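Local coordinates for protein exoribonuclease II, mitochondrial (Candida glabrata, PDB 6F3H) that degrades mitochondrial RNA in the 3' to 5' direction as the exoribonuclease component of the mtEXO RNA degradosome, at residues Y390-M395 with H425-D430; R478-K483 with S698-G703; I412-L417 with K546-L551; E489-S494 with I707-L712. The protein carries 1 engineered substitution. All blocks are in the same frame, centred on the assembly; numbering follows the deposited sequence.

Interaction 1 opens first in the chain and closes a short excursion from 390-395 to 425-430. Interaction 3 starts inside that excursion, at 412-417, and ends at 546-551, so the two cross. Interactions 2 and 4 both open within the span of interaction 3 and close beyond it. They cross it and each other: 478-483 returns to 698-703, 489-494 to 707-712. Interaction 1 closes before both. Interactions 1, 3 and 4 reach one mixed sheet. Interaction 1 lies on its histidine-bearing side, while interactions 3 and 4 bring helices 543-567 and 703-716 to its other side. Interaction 2 joins the end of helix 473-479 and the next loop to the loop before helix 703-716, near magnesium and RNA.

Interaction 1 (Y390-M395 with H425-D430); sequences YDFGDM and HIHIAD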
# COMPACT_ATOMS: atom_id res chain seq x y z
N TYR A 390 -3.50 23.55 -26.76
CA TYR A 390 -4.79 24.25 -26.82
C TYR A 390 -5.01 25.16 -25.62
O TYR A 390 -4.78 24.76 -24.48
CB TYR A 390 -5.90 23.21 -26.89
CG TYR A 390 -7.29 23.80 -26.95
CD1 TYR A 390 -7.95 24.21 -25.79
CD2 TYR A 390 -7.95 23.94 -28.16
CE1 TYR A 390 -9.22 24.74 -25.85
CE2 TYR A 390 -9.22 24.47 -28.23
CZ TYR A 390 -9.85 24.86 -27.07
OH TYR A 390 -11.12 25.38 -27.14
N ASP A 391 -5.48 26.39 -25.85
CA ASP A 391 -5.77 27.31 -24.74
C ASP A 391 -7.27 27.45 -24.52
O ASP A 391 -8.00 27.86 -25.42
CB ASP A 391 -5.17 28.70 -24.94
CG ASP A 391 -5.16 29.52 -23.63
OD1 ASP A 391 -6.14 29.44 -22.85
OD2 ASP A 391 -4.16 30.24 -23.35
N PHE A 392 -7.70 27.18 -23.28
CA PHE A 392 -9.08 27.30 -22.85
C PHE A 392 -9.42 28.71 -22.41
O PHE A 392 -10.58 29.00 -22.09
CB PHE A 392 -9.33 26.31 -21.71
CG PHE A 392 -9.13 24.86 -22.11
CD1 PHE A 392 -7.87 24.26 -22.01
CD2 PHE A 392 -10.20 24.11 -22.60
CE1 PHE A 392 -7.67 22.92 -22.40
CE2 PHE A 392 -10.02 22.77 -22.98
CZ PHE A 392 -8.76 22.17 -22.88
N GLY A 393 -8.44 29.59 -22.40
CA GLY A 393 -8.68 30.98 -22.10
C GLY A 393 -9.09 31.21 -20.67
O GLY A 393 -8.44 30.77 -19.72
N ASP A 394 -10.19 31.93 -20.53
CA ASP A 394 -10.67 32.39 -19.25
C ASP A 394 -11.75 31.48 -18.74
O ASP A 394 -12.34 31.73 -17.69
CB ASP A 394 -11.21 33.82 -19.38
CG ASP A 394 -11.36 34.51 -18.05
OD1 ASP A 394 -10.33 34.66 -17.36
OD2 ASP A 394 -12.50 34.92 -17.70
N MSE A 395 -12.03 30.42 -19.48
CA MSE A 395 -12.90 29.40 -18.99
C MSE A 395 -12.48 29.00 -17.59
O MSE A 395 -11.30 28.72 -17.35
CB MSE A 395 -12.86 28.22 -19.91
CG MSE A 395 -13.51 27.03 -19.32
SE MSE A 395 -13.23 25.48 -20.44
CE MSE A 395 -15.03 24.72 -20.32
N HIS A 425 -14.67 19.19 -19.25
CA HIS A 425 -13.23 19.25 -19.39
C HIS A 425 -12.60 18.95 -18.06
O HIS A 425 -12.89 19.62 -17.06
CB HIS A 425 -12.79 20.61 -19.87
CG HIS A 425 -13.35 20.97 -21.21
ND1 HIS A 425 -12.73 20.62 -22.39
CD2 HIS A 425 -14.47 21.65 -21.54
CE1 HIS A 425 -13.45 21.08 -23.40
NE2 HIS A 425 -14.50 21.71 -22.91
N ILE A 426 -11.72 17.96 -18.05
CA ILE A 426 -10.99 17.56 -16.87
C ILE A 426 -9.55 17.89 -17.12
O ILE A 426 -8.91 17.28 -17.98
CB ILE A 426 -11.17 16.07 -16.58
CG1 ILE A 426 -12.62 15.73 -16.83
CG2 ILE A 426 -10.77 15.77 -15.16
CD1 ILE A 426 -13.53 16.43 -15.85
N HIS A 427 -9.05 18.84 -16.38
CA HIS A 427 -7.71 19.33 -16.58
C HIS A 427 -6.84 18.75 -15.49
O HIS A 427 -7.06 19.01 -14.31
CB HIS A 427 -7.64 20.85 -16.56
CG HIS A 427 -8.76 21.47 -17.32
ND1 HIS A 427 -8.83 21.41 -18.69
CD2 HIS A 427 -9.84 22.17 -16.90
CE1 HIS A 427 -9.93 22.03 -19.08
NE2 HIS A 427 -10.55 22.51 -18.01
N ILE A 428 -5.89 17.95 -15.90
CA ILE A 428 -5.00 17.27 -14.99
C ILE A 428 -3.67 18.00 -15.09
O ILE A 428 -3.23 18.36 -16.19
CB ILE A 428 -4.87 15.80 -15.41
CG1 ILE A 428 -6.20 15.09 -15.19
CG2 ILE A 428 -3.85 15.14 -14.55
CD1 ILE A 428 -6.94 15.57 -13.96
N ALA A 429 -3.04 18.25 -13.94
CA ALA A 429 -1.72 18.85 -14.00
C ALA A 429 -0.83 18.01 -14.90
O ALA A 429 -1.05 16.80 -15.07
CB ALA A 429 -1.14 18.96 -12.60
N ASP A 430 0.20 18.61 -15.49
CA ASP A 430 1.03 17.89 -16.44
C ASP A 430 2.46 17.85 -15.93
O ASP A 430 3.35 18.53 -16.45
CB ASP A 430 0.97 18.49 -17.84
CG ASP A 430 1.91 17.81 -18.77
OD1 ASP A 430 1.92 16.55 -18.76
OD2 ASP A 430 2.64 18.50 -19.51
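Phe392 and His425 both carry CG beside the backbone N and anti to the carbonyl carbon (chi1 of Phe392 -62°), and this turns their rings toward each other. His427 uses the same kind of first torsion. Phe392 presents an edge to the face of His425 in an offset edge-to-face pair, with planes at 70°. Its CE2 lies 3.5 Å from His425 ND1. The edge of the His427 imidazole, led by CE1, points at the centre of the Phe392 face, with planes at 65° and centroids 4.8 Å apart. These three rings form an aromatic cluster on one side of the RNB-domain sheet. Tyr390 CD1 covers the opposite face of Phe392. The selenomethionine Met395 adds a methyl: its CE is 3.4 Å from His425 CD2, and SE lies oblique to that ring, 4.7 Å from its centroid. The polar atoms of the imidazoles have other partners, which help to fix the ring rotations. His425 ND1 bonds Ser494 OG, His427 ND1 bonds Ser492 OG, and His427 NE2 bonds Ser413 OG. Strand 421-429 runs antiparallel between strands 410-416 and 488-499, while Phe392 follows the edge strand 390-391 and is backbone-bonded to Ile518 of strand 505-519.

Interaction 2 (R478-K483 with S698-G703); sequences RADLGK and SPMRRG. With nucleotides of chain C.
The selenomethionine Met700 reaches Ala479 and Asp480 with its terminal methyl. Its chain runs extended through chi2 and then bends at chi3 (85°), which swings CE across the end of helix 473-479. CE lies 4.3 Å from Ala479 CB and 3.9 Å from Asp480 OD1. The Asp480 side chain crosses that of Met700 at about a right angle. The contact is apolar on the Met700 side, and Asp480 OD1 takes its hydrogen bond from the backbone N of Ile408. The backbone N of Met700 is bonded to OD1 of Asn409, probably the engineered residue.

This is the catalytic region of an RNB-family exoribonuclease: Asp401 and Asp410 bind magnesium, and the Asp480 side chain is about 7 Å from that of Asp401. The loop 698-703 also carries two arginines that grip the RNA.

Arg701 has CG between the backbone N and the carbonyl carbon (chi1 68°), with an extended chain from CG to NE. Its NE and NH2 straddle OP2 of C6 of chain C, at 2.6 Å for NE to OP2 and 2.9 Å for NH2 to OP2. That oxygen lies in the guanidinium plane. C5 of the C6 base lies over one face, toward the rim, and Ser698 CB over the opposite face, also toward the rim. NH2 makes a weak further bond to OP2 of A5 of chain C, at 3.0 Å.

Arg702 NH1 donates to the same A5 OP2 at 3.3 Å. Its NH2 forms a salt bridge with Asp705 OD2, while Ser698 OG sits over one face of its guanidinium, toward the rim.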
# COMPACT_ATOMS: atom_id res chain seq x y z
N ARG A 478 5.52 24.36 -9.97
CA ARG A 478 5.28 24.66 -11.37
C ARG A 478 4.08 23.90 -11.89
O ARG A 478 3.20 24.48 -12.54
CB ARG A 478 6.50 24.31 -12.23
CG ARG A 478 6.11 24.29 -13.68
CD ARG A 478 7.22 24.66 -14.63
NE ARG A 478 6.66 24.82 -15.97
CZ ARG A 478 6.95 25.82 -16.81
NH1 ARG A 478 7.80 26.78 -16.44
NH2 ARG A 478 6.37 25.87 -18.01
N ALA A 479 4.01 22.62 -11.61
CA ALA A 479 2.99 21.80 -12.24
C ALA A 479 1.62 21.92 -11.58
O ALA A 479 0.62 21.58 -12.22
CB ALA A 479 3.45 20.34 -12.22
N ASP A 480 1.57 22.46 -10.36
CA ASP A 480 0.33 22.52 -9.59
C ASP A 480 -0.73 23.35 -10.29
O ASP A 480 -0.46 24.44 -10.82
CB ASP A 480 0.61 23.12 -8.21
CG ASP A 480 0.62 22.08 -7.11
OD1 ASP A 480 -0.26 21.20 -7.14
OD2 ASP A 480 1.48 22.14 -6.21
N LEU A 481 -1.96 22.85 -10.24
CA LEU A 481 -3.09 23.66 -10.67
C LEU A 481 -3.49 24.62 -9.56
O LEU A 481 -2.93 24.63 -8.46
CB LEU A 481 -4.28 22.79 -11.04
CG LEU A 481 -4.14 21.75 -12.14
CD1 LEU A 481 -5.48 21.56 -12.79
CD2 LEU A 481 -3.11 22.16 -13.17
N GLY A 482 -4.51 25.41 -9.85
CA GLY A 482 -5.13 26.21 -8.83
C GLY A 482 -4.51 27.56 -8.59
O GLY A 482 -4.99 28.28 -7.71
N LYS A 483 -3.49 27.95 -9.34
CA LYS A 483 -2.86 29.25 -9.19
C LYS A 483 -3.54 30.27 -10.13
O LYS A 483 -3.35 30.23 -11.35
CB LYS A 483 -1.35 29.10 -9.41
CG LYS A 483 -0.77 28.03 -8.46
CD LYS A 483 0.76 27.98 -8.40
CE LYS A 483 1.23 26.90 -7.40
NZ LYS A 483 2.58 27.15 -6.81
N SER A 698 -4.06 11.66 -11.09
CA SER A 698 -3.13 12.09 -10.04
C SER A 698 -1.69 11.79 -10.41
O SER A 698 -0.99 11.05 -9.72
CB SER A 698 -3.48 11.39 -8.73
OG SER A 698 -4.87 11.28 -8.65
N PRO A 699 -1.18 12.40 -11.47
CA PRO A 699 0.19 12.11 -11.90
C PRO A 699 1.29 12.63 -10.98
O PRO A 699 2.45 12.30 -11.22
CB PRO A 699 0.26 12.76 -13.29
CG PRO A 699 -0.73 13.87 -13.23
CD PRO A 699 -1.83 13.40 -12.33
N MSE A 700 1.00 13.43 -9.96
CA MSE A 700 2.09 13.96 -9.11
C MSE A 700 2.26 13.21 -7.82
O MSE A 700 3.10 13.56 -7.00
CB MSE A 700 1.85 15.40 -8.71
CG MSE A 700 1.89 16.42 -9.80
SE MSE A 700 1.10 18.10 -9.14
CE MSE A 700 2.64 18.92 -8.29
N ARG A 701 1.39 12.24 -7.62
CA ARG A 701 1.33 11.54 -6.35
C ARG A 701 1.10 10.06 -6.54
O ARG A 701 1.07 9.34 -5.55
CB ARG A 701 0.24 12.15 -5.46
CG ARG A 701 -1.17 11.91 -5.96
CD ARG A 701 -2.19 12.42 -4.96
NE ARG A 701 -3.56 12.27 -5.44
CZ ARG A 701 -4.32 11.20 -5.23
NH1 ARG A 701 -3.84 10.17 -4.55
NH2 ARG A 701 -5.55 11.14 -5.70
N ARG A 702 0.93 9.59 -7.77
CA ARG A 702 0.85 8.18 -8.12
C ARG A 702 1.71 7.94 -9.35
O ARG A 702 1.45 8.52 -10.41
CB ARG A 702 -0.58 7.74 -8.40
CG ARG A 702 -1.51 7.84 -7.26
CD ARG A 702 -2.70 6.97 -7.56
NE ARG A 702 -3.51 7.58 -8.60
CZ ARG A 702 -4.79 7.89 -8.46
NH1 ARG A 702 -5.42 7.63 -7.32
NH2 ARG A 702 -5.45 8.44 -9.48
N GLY A 703 2.70 7.05 -9.23
CA GLY A 703 3.54 6.62 -10.32
C GLY A 703 2.81 5.99 -11.49
O GLY A 703 3.17 6.25 -12.64
P C C 6 -5.58 15.35 -5.66
OP1 C C 6 -5.16 16.57 -6.37
OP2 C C 6 -5.35 14.02 -6.24
O5' C C 6 -4.90 15.48 -4.25
C5' C C 6 -5.21 16.59 -3.42
C4' C C 6 -4.68 16.41 -2.02
O4' C C 6 -5.43 15.40 -1.29
C3' C C 6 -3.25 15.95 -1.87
O3' C C 6 -2.29 16.95 -2.15
C2' C C 6 -3.24 15.52 -0.43
O2' C C 6 -3.31 16.68 0.37
C1' C C 6 -4.59 14.82 -0.32
N1 C C 6 -4.47 13.35 -0.54
C2 C C 6 -4.12 12.54 0.57
O2 C C 6 -3.95 13.06 1.67
N3 C C 6 -3.96 11.20 0.49
C4 C C 6 -4.14 10.64 -0.68
N4 C C 6 -3.98 9.31 -0.71
C5 C C 6 -4.49 11.41 -1.84
C6 C C 6 -4.64 12.74 -1.74
P A C 5 -8.61 10.87 -7.38
OP1 A C 5 -8.19 11.39 -8.70
OP2 A C 5 -7.90 9.69 -6.81
O5' A C 5 -8.43 12.06 -6.35
C5' A C 5 -9.08 13.28 -6.59
C4' A C 5 -9.14 14.16 -5.37
O4' A C 5 -9.93 13.52 -4.34
C3' A C 5 -7.82 14.45 -4.69
O3' A C 5 -7.12 15.51 -5.32
C2' A C 5 -8.25 14.80 -3.28
O2' A C 5 -8.80 16.10 -3.24
C1' A C 5 -9.38 13.79 -3.08
N9 A C 5 -8.82 12.54 -2.59
C8 A C 5 -8.42 11.42 -3.28
N7 A C 5 -7.92 10.48 -2.52
C5 A C 5 -7.98 11.05 -1.26
C6 A C 5 -7.62 10.58 -0.01
N6 A C 5 -7.08 9.37 0.19
N1 A C 5 -7.83 11.41 1.04
C2 A C 5 -8.37 12.63 0.83
N3 A C 5 -8.77 13.19 -0.31
C4 A C 5 -8.53 12.33 -1.30

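Interaction 3 (I412-L417 with K546-L551); sequences ISIEEL and KKQLEL
Ile414, on an edge strand of the mixed sheet in the RNB domain, packs against Gln548 and Leu551 of helix 543-567. The axes of the short segments are 8.9 Å apart at closest approach. They run nearly perpendicular, at 94°, so the helix lies across the strand. Ile414 and Glu416 turn to the helix, while Ser413 and Glu415 turn to the other side of the sheet.

Ile414 meets the helix with two branches. The Ile414 and Gln548 side chains slide past each other in opposite directions, and CG2 touches Gln548 CB at 3.5 Å. The CG1 branch is anti to the backbone N and carries CD1 to Leu551, whose side chain crosses that of Ile414 at about a right angle. The distance from CD1 to Leu551 CG is 3.6 Å. Leu552 and Leu555 of the same helix also touch Ile414.

Leu551 CD2 lies between Ile414 CD1 and the Glu416 chain. The Glu416 chain is extended, and it meets Leu551 obliquely. CD2 lies 3.5 Å from Glu416 CG and also packs against the carboxylate, so part of this contact is the aliphatic stem of an exposed acid. On the helix itself, Lys547 NZ and Glu550 OE1 form a salt bridge.

Ser413 and Glu415 have backbone bonds to strand 421-429. The carbonyl of Ile414, between them, points out at the sheet edge, and Gln548 reaches round to it. Gln548 NE2 donates to Ile414 O at 3.3 Å. The bond is fairly straight at NE2 (158°), and Ile414 O lies in the amide plane of Gln548.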
# COMPACT_ATOMS: atom_id res chain seq x y z
N ILE A 412 -12.05 20.80 -12.87
CA ILE A 412 -13.23 20.51 -13.67
C ILE A 412 -13.76 21.77 -14.34
O ILE A 412 -13.83 22.84 -13.71
CB ILE A 412 -14.35 19.88 -12.81
CG1 ILE A 412 -13.76 18.89 -11.83
CG2 ILE A 412 -15.38 19.22 -13.68
CD1 ILE A 412 -14.79 18.31 -10.93
N SER A 413 -14.22 21.62 -15.58
CA SER A 413 -14.83 22.71 -16.33
C SER A 413 -16.01 22.14 -17.09
O SER A 413 -15.93 21.03 -17.62
CB SER A 413 -13.82 23.34 -17.29
OG SER A 413 -12.76 23.93 -16.56
N ILE A 414 -17.11 22.89 -17.10
CA ILE A 414 -18.31 22.49 -17.83
C ILE A 414 -18.76 23.61 -18.75
O ILE A 414 -18.62 24.80 -18.44
CB ILE A 414 -19.45 22.06 -16.88
CG1 ILE A 414 -20.67 21.63 -17.67
CG2 ILE A 414 -19.83 23.17 -15.97
CD1 ILE A 414 -21.72 21.03 -16.83
N GLU A 415 -19.26 23.21 -19.90
CA GLU A 415 -19.93 24.09 -20.83
C GLU A 415 -21.32 23.56 -21.08
O GLU A 415 -21.48 22.46 -21.62
CB GLU A 415 -19.17 24.16 -22.14
CG GLU A 415 -18.06 25.12 -22.07
CD GLU A 415 -17.17 24.97 -23.24
OE1 GLU A 415 -17.26 23.90 -23.89
OE2 GLU A 415 -16.40 25.91 -23.53
N GLU A 416 -22.33 24.34 -20.69
CA GLU A 416 -23.69 23.95 -21.00
C GLU A 416 -23.98 24.44 -22.41
O GLU A 416 -24.06 25.64 -22.67
CB GLU A 416 -24.67 24.49 -19.97
CG GLU A 416 -25.91 23.61 -19.91
CD GLU A 416 -26.95 24.08 -18.90
OE1 GLU A 416 -26.74 25.15 -18.26
OE2 GLU A 416 -27.95 23.36 -18.72
N LEU A 417 -24.06 23.48 -23.33
CA LEU A 417 -24.33 23.68 -24.74
C LEU A 417 -25.82 23.80 -25.01
O LEU A 417 -26.27 24.74 -25.68
CB LEU A 417 -23.77 22.50 -25.52
CG LEU A 417 -22.29 22.25 -25.29
CD1 LEU A 417 -21.79 21.12 -26.18
CD2 LEU A 417 -21.54 23.54 -25.53
N LYS A 546 -21.63 29.55 -9.93
CA LYS A 546 -22.48 28.76 -9.04
C LYS A 546 -23.38 27.81 -9.82
O LYS A 546 -23.60 26.67 -9.39
CB LYS A 546 -23.30 29.69 -8.14
CG LYS A 546 -24.49 29.03 -7.46
CD LYS A 546 -25.05 29.87 -6.31
CE LYS A 546 -26.36 29.27 -5.76
NZ LYS A 546 -26.87 29.90 -4.50
N LYS A 547 -23.89 28.22 -10.98
CA LYS A 547 -24.75 27.29 -11.70
C LYS A 547 -23.95 26.18 -12.38
O LYS A 547 -24.48 25.08 -12.55
CB LYS A 547 -25.68 28.03 -12.67
CG LYS A 547 -26.43 27.12 -13.70
CD LYS A 547 -27.42 26.06 -13.14
CE LYS A 547 -28.43 26.59 -12.10
NZ LYS A 547 -29.29 25.45 -11.60
N GLN A 548 -22.68 26.40 -12.72
CA GLN A 548 -21.95 25.28 -13.30
C GLN A 548 -21.78 24.16 -12.29
O GLN A 548 -21.87 22.97 -12.63
CB GLN A 548 -20.60 25.75 -13.81
CG GLN A 548 -20.64 26.66 -15.01
CD GLN A 548 -19.37 27.47 -15.16
OE1 GLN A 548 -19.09 28.34 -14.35
NE2 GLN A 548 -18.57 27.14 -16.18
N LEU A 549 -21.62 24.53 -11.02
CA LEU A 549 -21.53 23.54 -9.96
C LEU A 549 -22.82 22.75 -9.79
O LEU A 549 -22.79 21.52 -9.67
CB LEU A 549 -21.16 24.24 -8.66
CG LEU A 549 -19.82 24.98 -8.70
CD1 LEU A 549 -19.60 25.71 -7.41
CD2 LEU A 549 -18.71 23.99 -8.88
N GLU A 550 -23.97 23.44 -9.73
CA GLU A 550 -25.21 22.68 -9.56
C GLU A 550 -25.40 21.74 -10.72
O GLU A 550 -25.85 20.60 -10.55
CB GLU A 550 -26.41 23.61 -9.43
CG GLU A 550 -26.19 24.75 -8.47
CD GLU A 550 -27.37 25.69 -8.40
OE1 GLU A 550 -28.33 25.49 -9.18
OE2 GLU A 550 -27.33 26.61 -7.55
N LEU A 551 -25.02 22.18 -11.90
CA LEU A 551 -25.11 21.33 -13.06
C LEU A 551 -24.19 20.14 -12.91
O LEU A 551 -24.59 19.00 -13.17
CB LEU A 551 -24.77 22.13 -14.30
CG LEU A 551 -25.10 21.42 -15.60
CD1 LEU A 551 -26.43 20.66 -15.53
CD2 LEU A 551 -25.12 22.49 -16.65

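Interaction 4 (E489-S494 with I707-L712); sequences ETISFS and INHLQL
His709 of helix 703-716 faces Ile491 of strand 488-499. At CB the His709 side chain leaves the helix with CG beside the backbone N, anti to the carbonyl carbon (chi1 -85°). This carries the ring toward the sheet. CG is the first ring atom to meet Ile491, at 3.9 Å from CD1. The next atom, CD2, comes closer, at 3.7 Å from the same Ile491 CD1. NE2, further round the ring, is 4.2 Å from it. The methyl therefore sits over the ring face, a CH-pi contact with CD1 4.0 Å from the centroid and 28° off the normal. NE2 also packs against Ile428 CG2, and Pro699 touches the same ring.

Ile491 reaches the ring with an extended CG1 branch (chi2 -166°). The two side chains slide past each other in opposite directions.

The second pair is Phe493 and Leu712. Leu712 CD1 meets the edge of the Phe493 ring near its plane, 4.2 Å from CZ. The two side chains come from opposite directions. Cys619 and Phe622 of helix 603-625 pack beside this pair, on Phe493 and Leu712 respectively.

All four touching residues are buried and meet mainly through apolar contacts. The contact is helix-on-sheet packing in the core of the RNB domain, with helix 703-716 lying against one face of the mixed sheet.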
# COMPACT_ATOMS: atom_id res chain seq x y z
N GLU A 489 -0.13 24.80 -17.66
CA GLU A 489 -0.19 23.68 -18.58
C GLU A 489 -0.95 22.52 -17.98
O GLU A 489 -0.82 22.21 -16.79
CB GLU A 489 1.21 23.24 -18.97
CG GLU A 489 2.21 24.37 -19.04
CD GLU A 489 3.40 24.02 -19.91
OE1 GLU A 489 3.19 23.33 -20.95
OE2 GLU A 489 4.54 24.41 -19.57
N THR A 490 -1.75 21.87 -18.80
CA THR A 490 -2.53 20.75 -18.33
C THR A 490 -2.44 19.65 -19.35
O THR A 490 -1.94 19.84 -20.46
CB THR A 490 -4.02 21.05 -18.18
OG1 THR A 490 -4.63 20.93 -19.47
CG2 THR A 490 -4.22 22.41 -17.66
N ILE A 491 -3.00 18.52 -18.97
CA ILE A 491 -3.47 17.53 -19.90
C ILE A 491 -4.97 17.44 -19.69
O ILE A 491 -5.42 17.12 -18.59
CB ILE A 491 -2.82 16.16 -19.66
CG1 ILE A 491 -1.31 16.26 -19.82
CG2 ILE A 491 -3.38 15.16 -20.64
CD1 ILE A 491 -0.62 14.87 -19.94
N SER A 492 -5.73 17.70 -20.74
CA SER A 492 -7.15 17.89 -20.57
C SER A 492 -7.93 16.88 -21.38
O SER A 492 -7.63 16.61 -22.55
CB SER A 492 -7.53 19.32 -20.92
OG SER A 492 -6.74 20.23 -20.18
N PHE A 493 -8.95 16.33 -20.73
CA PHE A 493 -9.78 15.28 -21.30
C PHE A 493 -11.17 15.85 -21.42
O PHE A 493 -11.77 16.25 -20.42
CB PHE A 493 -9.79 14.06 -20.39
CG PHE A 493 -8.43 13.56 -20.07
CD1 PHE A 493 -7.65 14.19 -19.10
CD2 PHE A 493 -7.91 12.46 -20.74
CE1 PHE A 493 -6.38 13.73 -18.80
CE2 PHE A 493 -6.63 12.01 -20.45
CZ PHE A 493 -5.87 12.64 -19.47
N SER A 494 -11.68 15.88 -22.63
CA SER A 494 -12.92 16.58 -22.91
C SER A 494 -13.90 15.62 -23.54
O SER A 494 -13.49 14.71 -24.28
CB SER A 494 -12.67 17.77 -23.82
OG SER A 494 -11.53 18.49 -23.38
N ILE A 707 3.18 7.54 -15.22
CA ILE A 707 3.67 6.81 -16.39
C ILE A 707 2.66 6.84 -17.53
O ILE A 707 3.04 6.98 -18.70
CB ILE A 707 4.00 5.37 -15.99
CG1 ILE A 707 5.41 5.34 -15.44
CG2 ILE A 707 3.79 4.43 -17.14
CD1 ILE A 707 5.92 3.96 -15.23
N ASN A 708 1.38 6.70 -17.21
CA ASN A 708 0.33 6.86 -18.20
C ASN A 708 0.44 8.21 -18.92
O ASN A 708 0.13 8.31 -20.11
CB ASN A 708 -1.04 6.70 -17.52
CG ASN A 708 -1.28 5.28 -16.99
OD1 ASN A 708 -0.72 4.32 -17.49
ND2 ASN A 708 -2.10 5.15 -15.95
N HIS A 709 0.91 9.26 -18.22
CA HIS A 709 1.05 10.57 -18.84
C HIS A 709 2.18 10.61 -19.86
O HIS A 709 2.01 11.19 -20.94
CB HIS A 709 1.29 11.64 -17.79
CG HIS A 709 0.03 12.17 -17.18
ND1 HIS A 709 -1.11 11.40 -17.07
CD2 HIS A 709 -0.26 13.36 -16.62
CE1 HIS A 709 -2.06 12.11 -16.48
NE2 HIS A 709 -1.56 13.30 -16.19
N LEU A 710 3.34 10.03 -19.53
CA LEU A 710 4.44 10.03 -20.48
C LEU A 710 4.07 9.26 -21.73
O LEU A 710 4.50 9.61 -22.83
CB LEU A 710 5.68 9.42 -19.87
CG LEU A 710 6.18 10.11 -18.61
CD1 LEU A 710 6.74 9.07 -17.62
CD2 LEU A 710 7.22 11.17 -18.91
N GLN A 711 3.25 8.22 -21.58
CA GLN A 711 2.79 7.55 -22.77
C GLN A 711 1.91 8.47 -23.59
O GLN A 711 1.95 8.43 -24.82
CB GLN A 711 2.02 6.28 -22.38
CG GLN A 711 2.89 5.22 -21.72
CD GLN A 711 3.91 4.61 -22.66
OE1 GLN A 711 3.71 3.52 -23.18
NE2 GLN A 711 5.01 5.33 -22.92
N LEU A 712 1.15 9.33 -22.92
CA LEU A 712 0.30 10.25 -23.64
C LEU A 712 1.11 11.30 -24.37
O LEU A 712 0.94 11.49 -25.58
CB LEU A 712 -0.70 10.89 -22.68
CG LEU A 712 -1.80 9.90 -22.34
CD1 LEU A 712 -2.84 10.49 -21.42
CD2 LEU A 712 -2.44 9.43 -23.61